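Local coordinates for endo-beta-1,4-glucanase (Ampullaria crossean, PDB 5XBU), which probably hydrolyses internal beta-1,4-glucosidic bonds of cellulose, as a family 45 glycoside hydrolase from a snail, at residues 171-174 / 175-178. Residues are numbered along the deposited sequence; the frame is centred on the assembly and turned at random.
Sequences LQAN and YQQC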
loop_
_atom_site.group_PDB
_atom_site.type_symbol
_atom_site.label_atom_id
_atom_site.label_comp_id
_atom_site.label_asym_id
_atom_site.label_seq_id
_atom_site.Cartn_x
_atom_site.Cartn_y
_atom_site.Cartn_z
ATOM N N LEU A 171 -3.332 -0.548 15.939
ATOM C CA LEU A 171 -2.308 -0.897 14.959
ATOM C C LEU A 171 -0.927 -0.558 15.481
ATOM O O LEU A 171 0.025 -1.314 15.265
ATOM C CB LEU A 171 -2.601 -0.203 13.625
ATOM C CG LEU A 171 -3.742 -0.834 12.831
ATOM C CD1 LEU A 171 -4.152 0.066 11.684
ATOM C CD2 LEU A 171 -3.361 -2.205 12.328
ATOM N N GLN A 172 -0.819 0.555 16.193
ATOM C CA GLN A 172 0.456 0.928 16.791
ATOM C C GLN A 172 0.918 -0.121 17.799
ATOM O O GLN A 172 2.105 -0.475 17.852
ATOM C CB GLN A 172 0.298 2.296 17.441
ATOM C CG GLN A 172 1.573 2.885 17.954
ATOM C CD GLN A 172 2.291 3.698 16.901
ATOM O OE1 GLN A 172 1.978 3.628 15.712
ATOM N NE2 GLN A 172 3.257 4.487 17.341
ATOM N N ALA A 173 -0.018 -0.645 18.597
ATOM C CA ALA A 173 0.314 -1.696 19.549
ATOM C C ALA A 173 0.675 -2.997 18.847
ATOM O O ALA A 173 1.603 -3.698 19.264
ATOM C CB ALA A 173 -0.832 -1.892 20.542
ATOM N N ASN A 174 -0.066 -3.348 17.789
ATOM C CA ASN A 174 0.288 -4.519 16.995
ATOM C C ASN A 174 1.722 -4.413 16.493
ATOM O O ASN A 174 2.499 -5.370 16.566
ATOM C CB ASN A 174 -0.633 -4.637 15.767
ATOM C CG ASN A 174 -2.060 -5.092 16.062
ATOM O OD1 ASN A 174 -2.976 -4.646 15.379
ATOM N ND2 ASN A 174 -2.255 -6.009 16.996
ATOM N N TYR A 175 2.083 -3.248 15.938
ATOM C CA TYR A 175 3.385 -3.100 15.296
ATOM C C TYR A 175 4.533 -3.293 16.288
ATOM O O TYR A 175 5.625 -3.722 15.910
ATOM C CB TYR A 175 3.502 -1.730 14.588
ATOM C CG TYR A 175 4.772 -1.694 13.770
ATOM C CD1 TYR A 175 4.939 -2.554 12.682
ATOM C CD2 TYR A 175 5.850 -0.900 14.148
ATOM C CE1 TYR A 175 6.146 -2.640 12.003
ATOM C CE2 TYR A 175 7.064 -0.953 13.453
ATOM C CZ TYR A 175 7.190 -1.836 12.407
ATOM O OH TYR A 175 8.394 -1.930 11.744
ATOM N N GLN A 176 4.292 -2.981 17.558
ATOM C CA GLN A 176 5.323 -3.125 18.582
ATOM C C GLN A 176 5.853 -4.541 18.680
ATOM O O GLN A 176 6.996 -4.739 19.101
ATOM C CB GLN A 176 4.800 -2.603 19.918
ATOM C CG GLN A 176 4.683 -1.093 19.870
ATOM C CD GLN A 176 3.789 -0.475 20.908
ATOM O OE1 GLN A 176 3.130 -1.157 21.686
ATOM N NE2 GLN A 176 3.771 0.853 20.922
ATOM N N GLN A 177 5.061 -5.537 18.298
ATOM C CA GLN A 177 5.584 -6.892 18.338
ATOM C C GLN A 177 6.245 -7.346 17.043
ATOM O O GLN A 177 6.778 -8.458 17.009
ATOM C CB GLN A 177 4.633 -7.917 18.938
ATOM C CG GLN A 177 3.497 -8.145 18.088
ATOM C CD GLN A 177 2.474 -9.195 18.610
ATOM O OE1 GLN A 177 1.377 -9.355 18.020
ATOM N NE2 GLN A 177 2.827 -9.916 19.686
ATOM N N CYS A 178 6.273 -6.508 16.004
ATOM C CA CYS A 178 7.031 -6.854 14.815
ATOM C C CYS A 178 8.520 -6.702 15.066
ATOM O O CYS A 178 8.976 -5.801 15.775
ATOM C CB CYS A 178 6.628 -5.954 13.650
ATOM S SG CYS A 178 4.822 -6.034 13.313
HETATM O O HOH W 1 -0.755 -7.691 18.901
#
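Gln177 OE1 is held by two groups: a water donates to it at 2.8 Å, and the indole NE1 of Trp51, on helix 50-54, bonds to it as well. The same water accepts from Asn174 ND2, so it bridges the two amides across one side of the helix end, while Asn174 OD1 turns to Lys55 NZ. That fixes which way round the Asn174 amide sits. Gln177 reaches the water because its CG stands between the backbone N and the carbonyl carbon (chi1 69°) and the chain runs straight on from there; CG thereby passes 3.3 Å from Asn174 O.

Beneath these side chains the helix 169-175 runs out. Its last regular bond, Tyr175 N to Leu171 O, is 2.9 Å long. At Gln176 the pattern blurs: the N-H is shared weakly between Gln172 O and Ala173 O. Gln177 N then takes Asn174 O at 3.1 Å, approaching from above the carbonyl plane, 47° out of it. A type I beta turn from Tyr175 to Cys178 overlaps this fraying end, closed by Cys178 N on Tyr175 O, and delivers Cys178 to its disulfide with Cys40. The disulfide joins the segment after the helix to the loop holding Cys40, at the periphery of the double-psi beta-barrel that family 45 endoglucanases share with expansins.

On the outer surface Gln176 runs back along the helix, its chain extended. Its CG lies 3.3 Å from Gln172 O, and OE1 comes within 3.6 Å of Ala173 CA, the amide lying alongside the preceding turn. Tyr175 leaves in another direction, with CG anti to its own N (chi1 -172°); its side chain packs against Met107 of strand 104-108, which Leu171 also touches, and against Cys78 and Cys180.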